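Local coordinates for uncharacterized protein (Brachypodium distachyon, PDB 4ME2), which probably binds RNA in a sequence-specific manner, as a pentatricopeptide-repeat protein of the THA8 type linked to chloroplast group II introns, at residues T47-A52 with L86-E91; K57-A62 with A73-G78; A103-A108 with D140-A145; E144-E149 with Y169-L174. All coordinates share one frame; numbering follows the deposited sequence.

Contact 1 (T47-A52 with L86-E91); sequences TEAIHA and LAAMAE
The methyl of Ala49 lies over one face of the peptide plane joining Ala87 to Ala88, and its nearest atom there is the amide nitrogen, with Ala49 CB 4.2 Å from Ala88 N. That N-H is already part of the helical backbone, so the approach is a van der Waals one. Two methyls flank it: Ala49 CB stands 4.3 Å from Ala87 CB and 4.4 Å from Ala88 CB, so the Ala49 methyl rests on two successive residues of one turn. The backbones come very near in consequence, Ala49 CA lying 5.0 Å from Ala88 CA. Such an approach needs small residues on both sides, and it joins helix 47-59 to helix 82-94 within the helix-turn-helix stack of a pentatricopeptide-repeat protein. One turn along, Ala52 also points toward this partner, its CB 4.8 Å from Ala88 CB, and packs in addition on Leu80. At the margin, Glu91 makes a salt bridge with Arg94 and its side chain touches Leu45. Behind the contact Met89 leans on Ala104 and Leu105, so helix 82-94 is also packed against helix 98-109.

Contact 2 (K57-A62 with A73-G78); sequences KRLTAA and ASAALG
Leu59 and Ala76 mark the closest approach of the two backbones, with 8.2 Å between Leu59 CA and Ala76 CA, a gap that has to be bridged by side chains. Leu59 does most of the bridging. Its CG stands anti to its own carbonyl carbon (chi1 -69°), and with chi2 at 168° the branch continues outward in an extended line, which carries CD1 across the gap. CD1 then meets two consecutive methyls: Leu59 CD1 is 4.1 Å from Ala76 CB and 4.4 Å from Ala75 CB. One leucine branch thus lies against a pair of alanines, with purely dispersive contact near the protein surface. Thr60, with phi/psi of -119°/18°, is no longer helical. This turn is tied down by polar bonds: Thr60 N donates to Lys57 O (3.2 Å), Thr60 OG1 is hydrogen-bonded to Leu56 O and to Arg64 NE, and Arg64 NH2 binds Lys57 O. The segments belong to successive antiparallel helices, 47-59 and 66-77, which form a helical hairpin. Leu59 also touches Ala72, and Ala76 rests on Ala55 and Leu56; on the inner side, Leu77 and Ala73 pack against Ala104 and Ala103 of helix 98-109.

Contact 3 (A103-A108 with D140-A145); sequences AALHVA and DALVEA
The CD1 methyl of Leu142 is the centre of this contact, touched by two neighbouring residues of helix 98-109. Leu142 CD1 is 3.9 Å from His106 CE1 and 4.0 Å from Leu105 CD2. The leucine side chains cross at about a right angle, with CD1 the closer Leu142 methyl and CD2 only slightly farther from Leu105 CD2. The methyl approaches the imidazole at a slant at CE1, the carbon between the two ring nitrogens. Torsions explain the convergence: in both leucines CG is anti to the backbone N (chi1 177° in each), whereas His106 takes chi1 -75°, and that swings its ring across although its CB does not point at helix 133-151. The backbones remain well apart, with 8.7 Å between His106 CA and Leu142 CA. In the next shell, helix 118-126 fills the angle between the two: Leu105 packs on Leu120, Tyr121 and Phe124, and Leu142 also touches Tyr121. The ring of His106 is positioned from its own helix, since ND1 is hydrogen-bonded to Arg109 NH1. Beyond Leu142, Val143 faces the opposite neighbour, helix 184-197, through Ala186 and Val190. Attraction across the contact is therefore dispersive; the polar bond of the His106 ring is made to Arg109. A guanidinium at ND1 would be expected to disfavour a second proton on the imidazole and so to keep the ring neutral against the leucine methyl.

Contact 4 (E144-E149 with Y169-L174); sequences EAFIEE and YKLTRL
Within the helix-turn-helix array of this pentatricopeptide-repeat fold, Phe146 of helix 133-151 points the CE2 corner of its ring at Leu171 and Leu174, residues one turn apart on helix 168-180. The ring meets them through one side. Phe146 CE2 lies 4.1 Å from Leu171 CD1, which sits at the ring edge near its plane, and Leu174 CD2 comes in obliquely, 3.8 Å from both Phe146 CE2 and Phe146 CD2. Phe146 and Leu174 run side by side, pointing in opposite senses, each reaching toward the other's helix. Both extend with CG anti to the backbone N (chi1 168° for Phe146, 173° for Leu174), and this spans the 10.8 Å between Phe146 CA and Leu174 CA. Another part of the ring edge carries a different neighbour: Glu149 OE2 lies in the ring plane, 3.5 Å from Phe146 CD1, where the slightly positive C-H edge probably suits a carboxylate. That carboxylate is held by Tyr121 OH, hydrogen-bonded to OE2, and by Arg109 NE, in a salt bridge with OE1, so its placement beside the ring is well defined. Further aromatic contacts surround Phe146, edge-to-face with Trp163 and with Tyr121 at about 70° between planes. Helix 118-126 closes one side, where Leu174 touches Tyr121 and Val125, and helix 184-197 closes another, where Leu171 packs on Val190 and Ala194.

Contacts 1 and 2 lie in the N-terminal part of the chain, their centres 12 Å apart; both use helix 47-59, and contact 2 is nested within the chain loop that contact 1 closes. Contact 3 follows in series, its centre 18 Å from that of contact 1 and 16 Å from that of contact 2, and touches both: contact 1 through helix 82-94 and contact 2 through helix 66-77, where Ala73 CB is 3.8 Å from Val107 CG2. Contact 4, its centre 11 Å from that of contact 3, continues along helix 133-151 and shares Glu144 and Ala145 with it. Contacts 1 and 4, about 25 Å apart between centres, do not touch. Packing thus continues from the N-terminal helices toward helix 168-180, as expected of a repeat protein.

Contact 1 (T47-A52 with L86-E91)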
loop_
_atom_site.group_PDB
_atom_site.type_symbol
_atom_site.label_atom_id
_atom_site.label_comp_id
_atom_site.label_asym_id
_atom_site.label_seq_id
_atom_site.Cartn_x
_atom_site.Cartn_y
_atom_site.Cartn_z
ATOM N N THR A 47 -4.506 -18.837 -20.003
ATOM C CA THR A 47 -3.344 -19.021 -20.855
ATOM C C THR A 47 -2.497 -17.749 -20.928
ATOM O O THR A 47 -1.281 -17.795 -20.745
ATOM C CB THR A 47 -3.765 -19.436 -22.268
ATOM O OG1 THR A 47 -4.442 -20.696 -22.199
ATOM C CG2 THR A 47 -2.551 -19.559 -23.176
ATOM N N GLU A 48 -3.139 -16.616 -21.185
ATOM C CA GLU A 48 -2.391 -15.366 -21.315
ATOM C C GLU A 48 -1.728 -14.930 -20.006
ATOM O O GLU A 48 -0.630 -14.375 -20.034
ATOM C CB GLU A 48 -3.223 -14.237 -21.944
ATOM C CG GLU A 48 -4.716 -14.279 -21.674
ATOM C CD GLU A 48 -5.419 -15.405 -22.414
ATOM O OE1 GLU A 48 -5.327 -15.484 -23.657
ATOM O OE2 GLU A 48 -6.074 -16.214 -21.743
ATOM N N ALA A 49 -2.380 -15.177 -18.870
ATOM C CA ALA A 49 -1.784 -14.854 -17.569
ATOM C C ALA A 49 -0.545 -15.707 -17.320
ATOM O O ALA A 49 0.505 -15.189 -16.934
ATOM C CB ALA A 49 -2.790 -15.027 -16.446
ATOM N N ILE A 50 -0.666 -17.015 -17.549
ATOM C CA ILE A 50 0.470 -17.926 -17.387
ATOM C C ILE A 50 1.667 -17.485 -18.228
ATOM O O ILE A 50 2.798 -17.416 -17.729
ATOM C CB ILE A 50 0.095 -19.388 -17.715
ATOM C CG1 ILE A 50 -0.819 -19.944 -16.623
ATOM C CG2 ILE A 50 1.346 -20.250 -17.846
ATOM C CD1 ILE A 50 -1.252 -21.379 -16.834
ATOM N N HIS A 51 1.418 -17.184 -19.501
ATOM C CA HIS A 51 2.472 -16.708 -20.391
ATOM C C HIS A 51 3.108 -15.448 -19.868
ATOM O O HIS A 51 4.331 -15.311 -19.900
ATOM C CB HIS A 51 1.952 -16.504 -21.814
ATOM C CG HIS A 51 1.833 -17.783 -22.611
ATOM N ND1 HIS A 51 0.987 -17.913 -23.654
ATOM C CD2 HIS A 51 2.487 -19.008 -22.481
ATOM C CE1 HIS A 51 1.096 -19.153 -24.168
ATOM N NE2 HIS A 51 2.014 -19.823 -23.448
ATOM N N ALA A 52 2.283 -14.528 -19.366
ATOM C CA ALA A 52 2.774 -13.250 -18.853
ATOM C C ALA A 52 3.625 -13.421 -17.595
ATOM O O ALA A 52 4.644 -12.743 -17.434
ATOM C CB ALA A 52 1.618 -12.295 -18.599
ATOM N N LEU A 86 -4.748 -9.153 -12.998
ATOM C CA LEU A 86 -4.908 -9.442 -11.584
ATOM C C LEU A 86 -4.588 -10.905 -11.271
ATOM O O LEU A 86 -4.080 -11.201 -10.194
ATOM C CB LEU A 86 -6.313 -9.066 -11.106
ATOM C CG LEU A 86 -6.685 -7.581 -11.215
ATOM C CD1 LEU A 86 -8.159 -7.377 -10.892
ATOM C CD2 LEU A 86 -5.818 -6.718 -10.310
ATOM N N ALA A 87 -4.878 -11.806 -12.207
ATOM C CA ALA A 87 -4.566 -13.228 -12.012
ATOM C C ALA A 87 -3.057 -13.447 -12.041
ATOM O O ALA A 87 -2.530 -14.222 -11.242
ATOM C CB ALA A 87 -5.256 -14.099 -13.054
ATOM N N ALA A 88 -2.375 -12.760 -12.957
ATOM C CA ALA A 88 -0.911 -12.827 -13.046
ATOM C C ALA A 88 -0.271 -12.282 -11.772
ATOM O O ALA A 88 0.659 -12.881 -11.223
ATOM C CB ALA A 88 -0.404 -12.068 -14.263
ATOM N N MET A 89 -0.773 -11.140 -11.302
ATOM C CA MET A 89 -0.307 -10.568 -10.042
ATOM C C MET A 89 -0.455 -11.558 -8.890
ATOM O O MET A 89 0.487 -11.779 -8.128
ATOM C CB MET A 89 -1.075 -9.282 -9.723
ATOM C CG MET A 89 -0.602 -8.580 -8.467
ATOM S SD MET A 89 -1.640 -7.161 -8.086
ATOM C CE MET A 89 -3.172 -7.983 -7.668
ATOM N N ALA A 90 -1.635 -12.158 -8.778
ATOM C CA ALA A 90 -1.930 -13.057 -7.667
ATOM C C ALA A 90 -1.077 -14.316 -7.732
ATOM O O ALA A 90 -0.673 -14.843 -6.701
ATOM C CB ALA A 90 -3.411 -13.412 -7.641
ATOM N N GLU A 91 -0.807 -14.798 -8.937
ATOM C CA GLU A 91 0.045 -15.973 -9.088
ATOM C C GLU A 91 1.498 -15.674 -8.722
ATOM O O GLU A 91 2.179 -16.507 -8.119
ATOM C CB GLU A 91 -0.047 -16.540 -10.497
ATOM C CG GLU A 91 0.861 -17.741 -10.753
ATOM C CD GLU A 91 0.520 -18.970 -9.912
ATOM O OE1 GLU A 91 -0.503 -18.975 -9.192
ATOM O OE2 GLU A 91 1.285 -19.955 -9.977
#

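Contact 2 (K57-A62 with A73-G78)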
loop_
_atom_site.group_PDB
_atom_site.type_symbol
_atom_site.label_atom_id
_atom_site.label_comp_id
_atom_site.label_asym_id
_atom_site.label_seq_id
_atom_site.Cartn_x
_atom_site.Cartn_y
_atom_site.Cartn_z
ATOM N N LYS A 57 9.137 -13.384 -15.255
ATOM C CA LYS A 57 10.212 -14.119 -14.586
ATOM C C LYS A 57 11.452 -14.223 -15.490
ATOM O O LYS A 57 12.570 -13.938 -15.059
ATOM C CB LYS A 57 9.707 -15.492 -14.117
ATOM C CG LYS A 57 8.739 -15.409 -12.937
ATOM C CD LYS A 57 7.869 -16.652 -12.768
ATOM C CE LYS A 57 8.682 -17.899 -12.467
ATOM N NZ LYS A 57 7.811 -19.097 -12.307
ATOM N N ARG A 58 11.242 -14.590 -16.752
ATOM C CA ARG A 58 12.323 -14.701 -17.727
ATOM C C ARG A 58 13.074 -13.380 -17.904
ATOM O O ARG A 58 14.305 -13.353 -17.916
ATOM C CB ARG A 58 11.755 -15.178 -19.066
ATOM C CG ARG A 58 12.778 -15.393 -20.167
ATOM C CD ARG A 58 12.098 -15.761 -21.482
ATOM N NE ARG A 58 11.407 -14.625 -22.100
ATOM C CZ ARG A 58 10.102 -14.574 -22.369
ATOM N NH1 ARG A 58 9.307 -15.602 -22.095
ATOM N NH2 ARG A 58 9.590 -13.488 -22.931
ATOM N N LEU A 59 12.324 -12.287 -18.027
ATOM C CA LEU A 59 12.903 -10.959 -18.243
ATOM C C LEU A 59 13.723 -10.451 -17.061
ATOM O O LEU A 59 14.563 -9.563 -17.217
ATOM C CB LEU A 59 11.808 -9.939 -18.581
ATOM C CG LEU A 59 11.131 -10.099 -19.946
ATOM C CD1 LEU A 59 9.889 -9.223 -20.040
ATOM C CD2 LEU A 59 12.108 -9.789 -21.068
ATOM N N THR A 60 13.485 -11.006 -15.881
ATOM C CA THR A 60 14.142 -10.500 -14.687
ATOM C C THR A 60 15.016 -11.545 -14.017
ATOM O O THR A 60 15.369 -11.395 -12.855
ATOM C CB THR A 60 13.118 -9.995 -13.658
ATOM O OG1 THR A 60 12.194 -11.051 -13.347
ATOM C CG2 THR A 60 12.372 -8.760 -14.184
ATOM N N ALA A 61 15.381 -12.599 -14.747
ATOM C CA ALA A 61 16.094 -13.719 -14.139
ATOM C C ALA A 61 17.437 -13.294 -13.552
ATOM O O ALA A 61 17.890 -13.857 -12.554
ATOM C CB ALA A 61 16.277 -14.844 -15.145
ATOM N N ALA A 62 18.044 -12.281 -14.158
ATOM C CA ALA A 62 19.352 -11.788 -13.727
ATOM C C ALA A 62 19.268 -10.534 -12.860
ATOM O O ALA A 62 20.165 -10.263 -12.060
ATOM C CB ALA A 62 20.230 -11.524 -14.934
ATOM N N ALA A 73 7.856 -5.469 -16.278
ATOM C CA ALA A 73 6.434 -5.636 -15.962
ATOM C C ALA A 73 5.527 -5.005 -17.013
ATOM O O ALA A 73 4.510 -5.586 -17.382
ATOM C CB ALA A 73 6.115 -5.099 -14.575
ATOM N N SER A 74 5.891 -3.826 -17.505
ATOM C CA SER A 74 5.103 -3.227 -18.576
ATOM C C SER A 74 5.181 -4.055 -19.859
ATOM O O SER A 74 4.176 -4.234 -20.536
ATOM C CB SER A 74 5.488 -1.763 -18.823
ATOM O OG SER A 74 6.845 -1.639 -19.198
ATOM N N ALA A 75 6.363 -4.572 -20.181
ATOM C CA ALA A 75 6.533 -5.383 -21.384
ATOM C C ALA A 75 5.766 -6.702 -21.295
ATOM O O ALA A 75 5.096 -7.105 -22.244
ATOM C CB ALA A 75 8.009 -5.644 -21.651
ATOM N N ALA A 76 5.857 -7.375 -20.155
ATOM C CA ALA A 76 5.264 -8.704 -20.032
ATOM C C ALA A 76 3.758 -8.676 -19.764
ATOM O O ALA A 76 3.021 -9.567 -20.213
ATOM C CB ALA A 76 5.990 -9.504 -18.964
ATOM N N LEU A 77 3.299 -7.645 -19.058
ATOM C CA LEU A 77 1.918 -7.607 -18.573
ATOM C C LEU A 77 1.056 -6.543 -19.243
ATOM O O LEU A 77 -0.154 -6.484 -19.015
ATOM C CB LEU A 77 1.899 -7.388 -17.054
ATOM C CG LEU A 77 2.879 -8.169 -16.175
ATOM C CD1 LEU A 77 2.760 -7.723 -14.726
ATOM C CD2 LEU A 77 2.678 -9.671 -16.287
ATOM N N GLY A 78 1.679 -5.715 -20.072
ATOM C CA GLY A 78 1.030 -4.528 -20.621
ATOM C C GLY A 78 -0.090 -4.739 -21.620
ATOM O O GLY A 78 -0.805 -3.796 -21.948
#

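Contact 3 (A103-A108 with D140-A145)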
loop_
_atom_site.group_PDB
_atom_site.type_symbol
_atom_site.label_atom_id
_atom_site.label_comp_id
_atom_site.label_asym_id
_atom_site.label_seq_id
_atom_site.Cartn_x
_atom_site.Cartn_y
_atom_site.Cartn_z
ATOM N N ALA A 103 5.576 -5.129 -8.908
ATOM C CA ALA A 103 5.672 -4.523 -10.225
ATOM C C ALA A 103 4.361 -4.728 -10.993
ATOM O O ALA A 103 3.909 -3.821 -11.697
ATOM C CB ALA A 103 6.866 -5.074 -10.996
ATOM N N ALA A 104 3.742 -5.902 -10.843
ATOM C CA ALA A 104 2.443 -6.156 -11.481
ATOM C C ALA A 104 1.375 -5.217 -10.926
ATOM O O ALA A 104 0.574 -4.659 -11.689
ATOM C CB ALA A 104 2.020 -7.609 -11.328
ATOM N N LEU A 105 1.373 -5.044 -9.604
ATOM C CA LEU A 105 0.459 -4.104 -8.947
ATOM C C LEU A 105 0.578 -2.710 -9.559
ATOM O O LEU A 105 -0.436 -2.079 -9.860
ATOM C CB LEU A 105 0.700 -4.049 -7.428
ATOM C CG LEU A 105 -0.150 -3.053 -6.615
ATOM C CD1 LEU A 105 -1.633 -3.329 -6.788
ATOM C CD2 LEU A 105 0.236 -3.079 -5.145
ATOM N N HIS A 106 1.804 -2.225 -9.740
ATOM C CA HIS A 106 2.003 -0.888 -10.304
ATOM C C HIS A 106 1.508 -0.747 -11.723
ATOM O O HIS A 106 1.033 0.329 -12.112
ATOM C CB HIS A 106 3.449 -0.443 -10.165
ATOM C CG HIS A 106 3.820 -0.035 -8.762
ATOM N ND1 HIS A 106 3.147 0.915 -8.075
ATOM C CD2 HIS A 106 4.845 -0.470 -7.931
ATOM C CE1 HIS A 106 3.714 1.073 -6.866
ATOM N NE2 HIS A 106 4.757 0.224 -6.783
ATOM N N VAL A 107 1.594 -1.822 -12.507
ATOM C CA VAL A 107 0.970 -1.833 -13.828
ATOM C C VAL A 107 -0.543 -1.684 -13.651
ATOM O O VAL A 107 -1.164 -0.859 -14.321
ATOM C CB VAL A 107 1.300 -3.106 -14.638
ATOM C CG1 VAL A 107 0.558 -3.101 -15.966
ATOM C CG2 VAL A 107 2.803 -3.218 -14.895
ATOM N N ALA A 108 -1.137 -2.454 -12.739
ATOM C CA ALA A 108 -2.589 -2.373 -12.515
ATOM C C ALA A 108 -3.020 -0.964 -12.102
ATOM O O ALA A 108 -4.068 -0.469 -12.533
ATOM C CB ALA A 108 -3.031 -3.392 -11.476
ATOM N N ASP A 140 7.526 1.732 1.377
ATOM C CA ASP A 140 7.374 3.166 1.643
ATOM C C ASP A 140 6.906 3.902 0.392
ATOM O O ASP A 140 6.067 4.808 0.473
ATOM C CB ASP A 140 8.681 3.793 2.137
ATOM C CG ASP A 140 9.108 3.286 3.496
ATOM O OD1 ASP A 140 8.339 2.569 4.172
ATOM O OD2 ASP A 140 10.250 3.613 3.883
ATOM N N ALA A 141 7.466 3.513 -0.754
ATOM C CA ALA A 141 7.107 4.111 -2.031
ATOM C C ALA A 141 5.658 3.800 -2.408
ATOM O O ALA A 141 4.958 4.668 -2.930
ATOM C CB ALA A 141 8.067 3.666 -3.132
ATOM N N LEU A 142 5.211 2.578 -2.125
ATOM C CA LEU A 142 3.823 2.197 -2.390
ATOM C C LEU A 142 2.859 3.072 -1.587
ATOM O O LEU A 142 1.807 3.480 -2.100
ATOM C CB LEU A 142 3.601 0.713 -2.078
ATOM C CG LEU A 142 2.168 0.181 -2.233
ATOM C CD1 LEU A 142 1.676 0.348 -3.666
ATOM C CD2 LEU A 142 2.087 -1.271 -1.787
ATOM N N VAL A 143 3.225 3.372 -0.341
ATOM C CA VAL A 143 2.394 4.220 0.510
ATOM C C VAL A 143 2.334 5.652 -0.023
ATOM O O VAL A 143 1.263 6.256 -0.050
ATOM C CB VAL A 143 2.830 4.169 1.988
ATOM C CG1 VAL A 143 2.145 5.262 2.792
ATOM C CG2 VAL A 143 2.500 2.804 2.571
ATOM N N GLU A 144 3.469 6.184 -0.470
ATOM C CA GLU A 144 3.464 7.491 -1.128
ATOM C C GLU A 144 2.566 7.491 -2.363
ATOM O O GLU A 144 1.847 8.460 -2.598
ATOM C CB GLU A 144 4.879 7.936 -1.500
ATOM C CG GLU A 144 5.764 8.214 -0.298
ATOM C CD GLU A 144 5.199 9.277 0.619
ATOM O OE1 GLU A 144 4.900 10.392 0.135
ATOM O OE2 GLU A 144 5.058 9.006 1.829
ATOM N N ALA A 145 2.593 6.398 -3.128
ATOM C CA ALA A 145 1.783 6.276 -4.343
ATOM C C ALA A 145 0.291 6.227 -4.022
ATOM O O ALA A 145 -0.522 6.790 -4.754
ATOM C CB ALA A 145 2.206 5.060 -5.165
#

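Contact 4 (E144-E149 with Y169-L174)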
loop_
_atom_site.group_PDB
_atom_site.type_symbol
_atom_site.label_atom_id
_atom_site.label_comp_id
_atom_site.label_asym_id
_atom_site.label_seq_id
_atom_site.Cartn_x
_atom_site.Cartn_y
_atom_site.Cartn_z
ATOM N N GLU A 144 3.469 6.184 -0.470
ATOM C CA GLU A 144 3.464 7.491 -1.128
ATOM C C GLU A 144 2.566 7.491 -2.363
ATOM O O GLU A 144 1.847 8.460 -2.598
ATOM C CB GLU A 144 4.879 7.936 -1.500
ATOM C CG GLU A 144 5.764 8.214 -0.298
ATOM C CD GLU A 144 5.199 9.277 0.619
ATOM O OE1 GLU A 144 4.900 10.392 0.135
ATOM O OE2 GLU A 144 5.058 9.006 1.829
ATOM N N ALA A 145 2.593 6.398 -3.128
ATOM C CA ALA A 145 1.783 6.276 -4.343
ATOM C C ALA A 145 0.291 6.227 -4.022
ATOM O O ALA A 145 -0.522 6.790 -4.754
ATOM C CB ALA A 145 2.206 5.060 -5.165
ATOM N N PHE A 146 -0.053 5.564 -2.924
ATOM C CA PHE A 146 -1.431 5.485 -2.465
ATOM C C PHE A 146 -1.927 6.872 -2.072
ATOM O O PHE A 146 -3.004 7.290 -2.489
ATOM C CB PHE A 146 -1.535 4.512 -1.286
ATOM C CG PHE A 146 -2.849 4.567 -0.549
ATOM C CD1 PHE A 146 -4.062 4.480 -1.231
ATOM C CD2 PHE A 146 -2.872 4.669 0.837
ATOM C CE1 PHE A 146 -5.270 4.514 -0.546
ATOM C CE2 PHE A 146 -4.075 4.697 1.532
ATOM C CZ PHE A 146 -5.275 4.623 0.839
ATOM N N ILE A 147 -1.132 7.588 -1.285
ATOM C CA ILE A 147 -1.541 8.918 -0.831
ATOM C C ILE A 147 -1.724 9.846 -2.031
ATOM O O ILE A 147 -2.724 10.564 -2.120
ATOM C CB ILE A 147 -0.566 9.499 0.218
ATOM C CG1 ILE A 147 -0.623 8.655 1.495
ATOM C CG2 ILE A 147 -0.908 10.951 0.540
ATOM C CD1 ILE A 147 0.468 8.963 2.501
ATOM N N GLU A 148 -0.773 9.794 -2.961
ATOM C CA GLU A 148 -0.828 10.615 -4.172
ATOM C C GLU A 148 -2.039 10.276 -5.042
ATOM O O GLU A 148 -2.767 11.178 -5.469
ATOM C CB GLU A 148 0.470 10.509 -4.978
ATOM C CG GLU A 148 0.369 11.123 -6.373
ATOM C CD GLU A 148 1.679 11.703 -6.885
ATOM O OE1 GLU A 148 2.715 11.571 -6.198
ATOM O OE2 GLU A 148 1.667 12.308 -7.982
ATOM N N GLU A 149 -2.269 8.990 -5.301
ATOM C CA GLU A 149 -3.393 8.613 -6.157
ATOM C C GLU A 149 -4.739 9.060 -5.578
ATOM O O GLU A 149 -5.679 9.320 -6.323
ATOM C CB GLU A 149 -3.394 7.114 -6.493
ATOM C CG GLU A 149 -3.823 6.197 -5.359
ATOM C CD GLU A 149 -3.477 4.736 -5.597
ATOM O OE1 GLU A 149 -2.983 4.392 -6.689
ATOM O OE2 GLU A 149 -3.713 3.925 -4.683
ATOM N N TYR A 169 -12.035 0.748 8.203
ATOM C CA TYR A 169 -11.594 -0.611 8.503
ATOM C C TYR A 169 -10.421 -1.022 7.611
ATOM O O TYR A 169 -9.408 -1.524 8.098
ATOM C CB TYR A 169 -12.752 -1.608 8.372
ATOM C CG TYR A 169 -12.322 -3.050 8.476
ATOM C CD1 TYR A 169 -12.158 -3.664 9.719
ATOM C CD2 TYR A 169 -12.076 -3.803 7.329
ATOM C CE1 TYR A 169 -11.758 -4.986 9.815
ATOM C CE2 TYR A 169 -11.677 -5.126 7.417
ATOM C CZ TYR A 169 -11.523 -5.711 8.658
ATOM O OH TYR A 169 -11.127 -7.024 8.745
ATOM N N LYS A 170 -10.561 -0.798 6.311
ATOM C CA LYS A 170 -9.497 -1.126 5.370
ATOM C C LYS A 170 -8.284 -0.221 5.564
ATOM O O LYS A 170 -7.141 -0.680 5.476
ATOM C CB LYS A 170 -10.010 -1.042 3.935
ATOM C CG LYS A 170 -11.015 -2.125 3.590
ATOM C CD LYS A 170 -11.602 -1.903 2.209
ATOM C CE LYS A 170 -11.851 -3.230 1.511
ATOM N NZ LYS A 170 -12.443 -3.012 0.161
ATOM N N LEU A 171 -8.523 1.057 5.836
ATOM C CA LEU A 171 -7.421 1.978 6.108
ATOM C C LEU A 171 -6.644 1.534 7.346
ATOM O O LEU A 171 -5.409 1.606 7.379
ATOM C CB LEU A 171 -7.935 3.407 6.287
ATOM C CG LEU A 171 -6.858 4.492 6.357
ATOM C CD1 LEU A 171 -6.202 4.691 4.996
ATOM C CD2 LEU A 171 -7.440 5.796 6.878
ATOM N N THR A 172 -7.366 1.061 8.359
ATOM C CA THR A 172 -6.732 0.633 9.605
ATOM C C THR A 172 -5.920 -0.645 9.387
ATOM O O THR A 172 -4.863 -0.830 9.997
ATOM C CB THR A 172 -7.759 0.454 10.748
ATOM O OG1 THR A 172 -8.480 1.682 10.935
ATOM C CG2 THR A 172 -7.053 0.104 12.058
ATOM N N ARG A 173 -6.417 -1.517 8.512
ATOM C CA ARG A 173 -5.697 -2.732 8.130
ATOM C C ARG A 173 -4.337 -2.405 7.529
ATOM O O ARG A 173 -3.340 -3.048 7.865
ATOM C CB ARG A 173 -6.499 -3.564 7.127
ATOM C CG ARG A 173 -7.621 -4.379 7.746
ATOM C CD ARG A 173 -8.103 -5.486 6.820
ATOM N NE ARG A 173 -7.138 -6.579 6.685
ATOM C CZ ARG A 173 -6.914 -7.512 7.609
ATOM N NH1 ARG A 173 -7.572 -7.494 8.764
ATOM N NH2 ARG A 173 -6.017 -8.464 7.383
ATOM N N LEU A 174 -4.305 -1.417 6.639
ATOM C CA LEU A 174 -3.045 -0.968 6.046
ATOM C C LEU A 174 -2.106 -0.404 7.114
ATOM O O LEU A 174 -0.911 -0.724 7.136
ATOM C CB LEU A 174 -3.298 0.056 4.940
ATOM C CG LEU A 174 -2.057 0.740 4.356
ATOM C CD1 LEU A 174 -1.086 -0.265 3.749
ATOM C CD2 LEU A 174 -2.465 1.768 3.312
#